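Local coordinates for protein pyridoxal kinase (Entamoeba histolytica, PDB 4S1H) that probably phosphorylates pyridoxal with ATP in the presence of magnesium, yielding pyridoxal 5'-phosphate, at residues A[57-68]-A[88-99]. Numbering follows the deposited sequence.
Sequences LNDFISIMDSLE and DLVYETINRVKR
Arg96 reaches across from its helix and lodges among Ile61, Met64, Asp65 and Glu68, a charged knob in a hole of the neighbouring helix. Its CG leaves anti to the carbonyl carbon, and a single bend at chi2 (-61°) lays the guanidinium against Met64, whose CB stands 3.4 Å above the centre of one face. With that face covered, the bonding lies around the rim: NH1 and NH2 both close end-on upon a single oxygen, Asp65 OD1, which lies in the guanidinium plane, NH2 being the nearer at 2.8 Å. From its own helix, Glu92 OE2 takes the NE hydrogen (2.8 Å), so carboxylates on both helices fix the rotation of the group. A water joins NH1 to Glu68 OE1, and that same oxygen receives Arg99 NH1 through its syn lone pair at 3.0 Å. The alternation of acids and bases probably stabilises each ionised group.

Toward the N-terminal ends the contact turns apolar. The Phe60 ring has CG of Glu92 at its edge, 3.8 Å from CE2, while the carboxylate beyond stands almost perpendicular to the ring. CD2 of Leu89 touches Phe60 CB at 3.6 Å and also abuts Leu57 CA. Thr93 OG1, bonded back to the Leu89 carbonyl, borders Phe60 CZ. At the N-terminal ends a water links Leu57 N with Asp88 OD2, while OD1 of the same carboxylate is hydrogen-bonded to Ser86 OG.

Phe60 continues inward to Val36 and Thr93 to Thr81, on strands of the central sheet, whereas Ser62 and Ser66 meet the second subunit. Two nearly parallel helices, 20° apart, thus lie side by side on the sheet, apolar toward their N-terminal ends and salt-bridged farther along, as in the layered alpha/beta fold of the ribokinase superfamily.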
loop_
_atom_site.group_PDB
_atom_site.type_symbol
_atom_site.label_atom_id
_atom_site.label_comp_id
_atom_site.label_asym_id
_atom_site.label_seq_id
_atom_site.Cartn_x
_atom_site.Cartn_y
_atom_site.Cartn_z
ATOM N N LEU A 57 -16.187 -12.127 3.479
ATOM C CA LEU A 57 -15.559 -13.314 4.032
ATOM C C LEU A 57 -15.030 -14.280 2.960
ATOM O O LEU A 57 -13.911 -14.789 3.080
ATOM C CB LEU A 57 -16.549 -14.063 4.903
ATOM C CG LEU A 57 -16.063 -15.328 5.609
ATOM C CD1 LEU A 57 -14.827 -15.055 6.459
ATOM C CD2 LEU A 57 -17.207 -15.896 6.439
ATOM N N ASN A 58 -15.832 -14.563 1.935
ATOM C CA ASN A 58 -15.393 -15.559 0.942
ATOM C C ASN A 58 -14.119 -15.125 0.213
ATOM O O ASN A 58 -13.229 -15.944 -0.072
ATOM C CB ASN A 58 -16.519 -15.916 -0.027
ATOM C CG ASN A 58 -16.820 -14.814 -1.024
ATOM O OD1 ASN A 58 -17.282 -13.734 -0.652
ATOM N ND2 ASN A 58 -16.550 -15.080 -2.304
ATOM N N ASP A 59 -14.015 -13.825 -0.065
ATOM C CA ASP A 59 -12.824 -13.269 -0.687
ATOM C C ASP A 59 -11.622 -13.313 0.259
ATOM O O ASP A 59 -10.517 -13.638 -0.147
ATOM C CB ASP A 59 -13.082 -11.833 -1.195
ATOM C CG ASP A 59 -14.053 -11.805 -2.379
ATOM O OD1 ASP A 59 -13.997 -12.714 -3.231
ATOM O OD2 ASP A 59 -14.912 -10.895 -2.435
ATOM N N PHE A 60 -11.837 -13.000 1.531
ATOM C CA PHE A 60 -10.783 -13.089 2.511
ATOM C C PHE A 60 -10.231 -14.532 2.615
ATOM O O PHE A 60 -9.016 -14.748 2.630
ATOM C CB PHE A 60 -11.349 -12.567 3.848
ATOM C CG PHE A 60 -10.369 -12.533 4.976
ATOM C CD1 PHE A 60 -9.422 -11.521 5.078
ATOM C CD2 PHE A 60 -10.365 -13.523 5.926
ATOM C CE1 PHE A 60 -8.511 -11.486 6.139
ATOM C CE2 PHE A 60 -9.476 -13.490 7.012
ATOM C CZ PHE A 60 -8.546 -12.479 7.111
ATOM N N ILE A 61 -11.127 -15.512 2.706
ATOM C CA ILE A 61 -10.731 -16.921 2.718
ATOM C C ILE A 61 -9.974 -17.317 1.456
ATOM O O ILE A 61 -8.928 -17.974 1.511
ATOM C CB ILE A 61 -11.963 -17.836 2.960
ATOM C CG1 ILE A 61 -12.485 -17.621 4.382
ATOM C CG2 ILE A 61 -11.630 -19.286 2.736
ATOM C CD1 ILE A 61 -13.822 -18.277 4.641
ATOM N N SER A 62 -10.473 -16.885 0.309
ATOM C CA SER A 62 -9.824 -17.174 -0.958
ATOM C C SER A 62 -8.393 -16.647 -0.980
ATOM O O SER A 62 -7.453 -17.338 -1.412
ATOM C CB SER A 62 -10.601 -16.511 -2.086
ATOM O OG SER A 62 -10.037 -16.826 -3.321
ATOM N N ILE A 63 -8.230 -15.410 -0.545
ATOM C CA ILE A 63 -6.894 -14.811 -0.400
ATOM C C ILE A 63 -5.983 -15.591 0.564
ATOM O O ILE A 63 -4.854 -15.934 0.202
ATOM C CB ILE A 63 -6.993 -13.345 0.048
ATOM C CG1 ILE A 63 -7.539 -12.515 -1.115
ATOM C CG2 ILE A 63 -5.655 -12.802 0.549
ATOM C CD1 ILE A 63 -8.108 -11.183 -0.702
ATOM N N MET A 64 -6.481 -15.914 1.754
ATOM C CA MET A 64 -5.624 -16.589 2.726
ATOM C C MET A 64 -5.236 -17.997 2.250
ATOM O O MET A 64 -4.074 -18.414 2.378
ATOM C CB MET A 64 -6.282 -16.624 4.102
ATOM C CG MET A 64 -6.507 -15.242 4.694
ATOM S SD MET A 64 -5.007 -14.300 4.992
ATOM C CE MET A 64 -4.321 -15.188 6.382
ATOM N N ASP A 65 -6.180 -18.697 1.630
ATOM C CA ASP A 65 -5.905 -20.015 1.035
ATOM C C ASP A 65 -4.859 -19.924 -0.073
ATOM O O ASP A 65 -3.981 -20.751 -0.157
ATOM C CB ASP A 65 -7.165 -20.632 0.441
ATOM C CG ASP A 65 -8.164 -21.086 1.508
ATOM O OD1 ASP A 65 -7.839 -21.124 2.728
ATOM O OD2 ASP A 65 -9.277 -21.446 1.095
ATOM N N SER A 66 -4.959 -18.898 -0.905
ATOM C CA SER A 66 -3.995 -18.713 -2.017
ATOM C C SER A 66 -2.573 -18.435 -1.501
ATOM O O SER A 66 -1.593 -18.971 -2.024
ATOM C CB SER A 66 -4.477 -17.553 -2.873
ATOM O OG SER A 66 -3.701 -17.416 -4.052
ATOM N N LEU A 67 -2.463 -17.615 -0.455
ATOM C CA LEU A 67 -1.158 -17.370 0.189
ATOM C C LEU A 67 -0.562 -18.661 0.711
ATOM O O LEU A 67 0.624 -18.881 0.566
ATOM C CB LEU A 67 -1.264 -16.357 1.318
ATOM C CG LEU A 67 -1.679 -14.950 0.881
ATOM C CD1 LEU A 67 -2.043 -14.111 2.096
ATOM C CD2 LEU A 67 -0.632 -14.219 0.076
ATOM N N GLU A 68 -1.385 -19.514 1.303
ATOM C CA GLU A 68 -0.897 -20.787 1.858
ATOM C C GLU A 68 -0.473 -21.758 0.760
ATOM O O GLU A 68 0.638 -22.284 0.798
ATOM C CB GLU A 68 -1.969 -21.412 2.754
ATOM C CG GLU A 68 -1.462 -22.588 3.584
ATOM C CD GLU A 68 -2.512 -23.126 4.554
ATOM O OE1 GLU A 68 -3.202 -22.322 5.202
ATOM O OE2 GLU A 68 -2.637 -24.354 4.682
ATOM N N ASP A 88 -17.257 -11.837 11.292
ATOM C CA ASP A 88 -16.888 -13.054 10.537
ATOM C C ASP A 88 -15.410 -13.093 10.166
ATOM O O ASP A 88 -14.767 -14.145 10.245
ATOM C CB ASP A 88 -17.816 -13.289 9.328
ATOM C CG ASP A 88 -17.888 -12.101 8.356
ATOM O OD1 ASP A 88 -17.224 -11.061 8.570
ATOM O OD2 ASP A 88 -18.664 -12.202 7.367
ATOM N N LEU A 89 -14.875 -11.933 9.784
ATOM C CA LEU A 89 -13.463 -11.829 9.380
ATOM C C LEU A 89 -12.583 -11.994 10.622
ATOM O O LEU A 89 -11.478 -12.513 10.524
ATOM C CB LEU A 89 -13.157 -10.497 8.688
ATOM C CG LEU A 89 -13.937 -10.171 7.404
ATOM C CD1 LEU A 89 -13.636 -8.736 6.995
ATOM C CD2 LEU A 89 -13.606 -11.161 6.315
ATOM N N VAL A 90 -13.057 -11.567 11.786
ATOM C CA VAL A 90 -12.273 -11.714 12.986
ATOM C C VAL A 90 -12.144 -13.190 13.354
ATOM O O VAL A 90 -11.052 -13.638 13.692
ATOM C CB VAL A 90 -12.872 -10.914 14.174
ATOM C CG1 VAL A 90 -12.058 -11.121 15.453
ATOM C CG2 VAL A 90 -12.940 -9.424 13.838
ATOM N N TYR A 91 -13.266 -13.910 13.356
ATOM C CA TYR A 91 -13.248 -15.333 13.710
ATOM C C TYR A 91 -12.412 -16.126 12.705
ATOM O O TYR A 91 -11.647 -16.988 13.106
ATOM C CB TYR A 91 -14.650 -15.912 13.878
ATOM C CG TYR A 91 -15.341 -15.392 15.130
ATOM C CD1 TYR A 91 -14.788 -15.603 16.369
ATOM C CD2 TYR A 91 -16.519 -14.666 15.039
ATOM C CE1 TYR A 91 -15.401 -15.126 17.523
ATOM C CE2 TYR A 91 -17.144 -14.189 16.182
ATOM C CZ TYR A 91 -16.567 -14.423 17.408
ATOM O OH TYR A 91 -17.139 -13.945 18.568
ATOM N N GLU A 92 -12.498 -15.787 11.425
ATOM C CA GLU A 92 -11.640 -16.454 10.441
ATOM C C GLU A 92 -10.156 -16.147 10.660
ATOM O O GLU A 92 -9.310 -17.056 10.600
ATOM C CB GLU A 92 -12.037 -16.064 9.044
ATOM C CG GLU A 92 -11.229 -16.743 7.939
ATOM C CD GLU A 92 -11.180 -18.261 8.010
ATOM O OE1 GLU A 92 -12.011 -18.925 8.701
ATOM O OE2 GLU A 92 -10.278 -18.803 7.330
ATOM N N THR A 93 -9.852 -14.897 10.989
ATOM C CA THR A 93 -8.498 -14.514 11.333
ATOM C C THR A 93 -7.989 -15.324 12.523
ATOM O O THR A 93 -6.829 -15.731 12.536
ATOM C CB THR A 93 -8.401 -13.018 11.605
ATOM O OG1 THR A 93 -8.630 -12.311 10.378
ATOM C CG2 THR A 93 -7.041 -12.638 12.173
ATOM N N ILE A 94 -8.816 -15.532 13.544
ATOM C CA ILE A 94 -8.413 -16.365 14.686
ATOM C C ILE A 94 -7.941 -17.731 14.190
ATOM O O ILE A 94 -6.918 -18.204 14.648
ATOM C CB ILE A 94 -9.528 -16.497 15.744
ATOM C CG1 ILE A 94 -9.692 -15.174 16.518
ATOM C CG2 ILE A 94 -9.252 -17.630 16.729
ATOM C CD1 ILE A 94 -10.991 -15.081 17.280
ATOM N N ASN A 95 -8.690 -18.344 13.268
ATOM C CA ASN A 95 -8.286 -19.635 12.707
ATOM C C ASN A 95 -6.928 -19.549 12.050
ATOM O O ASN A 95 -6.111 -20.438 12.238
ATOM C CB ASN A 95 -9.297 -20.145 11.695
ATOM C CG ASN A 95 -10.652 -20.438 12.291
ATOM O OD1 ASN A 95 -10.773 -20.835 13.438
ATOM N ND2 ASN A 95 -11.695 -20.260 11.471
ATOM N N ARG A 96 -6.704 -18.489 11.286
ATOM C CA ARG A 96 -5.439 -18.315 10.540
ATOM C C ARG A 96 -4.292 -18.041 11.500
ATOM O O ARG A 96 -3.229 -18.621 11.352
ATOM C CB ARG A 96 -5.554 -17.178 9.548
ATOM C CG ARG A 96 -6.634 -17.385 8.493
ATOM C CD ARG A 96 -6.421 -18.604 7.633
ATOM N NE ARG A 96 -7.581 -18.835 6.752
ATOM C CZ ARG A 96 -7.547 -19.475 5.593
ATOM N NH1 ARG A 96 -6.408 -19.967 5.134
ATOM N NH2 ARG A 96 -8.671 -19.625 4.884
ATOM N N VAL A 97 -4.556 -17.266 12.566
ATOM C CA VAL A 97 -3.550 -16.997 13.607
ATOM C C VAL A 97 -3.069 -18.242 14.306
ATOM O O VAL A 97 -1.855 -18.441 14.491
ATOM C CB VAL A 97 -4.097 -16.039 14.680
ATOM C CG1 VAL A 97 -3.168 -15.956 15.908
ATOM C CG2 VAL A 97 -4.313 -14.668 14.089
ATOM N N LYS A 98 -4.018 -19.069 14.728
ATOM C CA LYS A 98 -3.713 -20.331 15.350
ATOM C C LYS A 98 -2.832 -21.184 14.446
ATOM O O LYS A 98 -1.847 -21.735 14.911
ATOM C CB LYS A 98 -4.983 -21.098 15.731
ATOM C CG LYS A 98 -5.659 -20.526 16.967
ATOM C CD LYS A 98 -6.697 -21.463 17.567
ATOM C CE LYS A 98 -7.978 -21.469 16.754
ATOM N NZ LYS A 98 -8.938 -22.470 17.294
ATOM N N ARG A 99 -3.196 -21.289 13.173
ATOM C CA ARG A 99 -2.419 -22.096 12.223
ATOM C C ARG A 99 -1.008 -21.523 12.062
ATOM O O ARG A 99 -0.041 -22.278 12.086
ATOM C CB ARG A 99 -3.138 -22.177 10.880
ATOM C CG ARG A 99 -2.423 -22.990 9.798
ATOM C CD ARG A 99 -3.244 -23.003 8.511
ATOM N NE ARG A 99 -4.483 -23.785 8.660
ATOM C CZ ARG A 99 -5.558 -23.714 7.863
ATOM N NH1 ARG A 99 -5.608 -22.883 6.821
ATOM N NH2 ARG A 99 -6.611 -24.488 8.118
HETATM O O HOH W 1 -18.343 -10.870 5.007
HETATM O O HOH W 2 -3.743 -19.831 6.379
#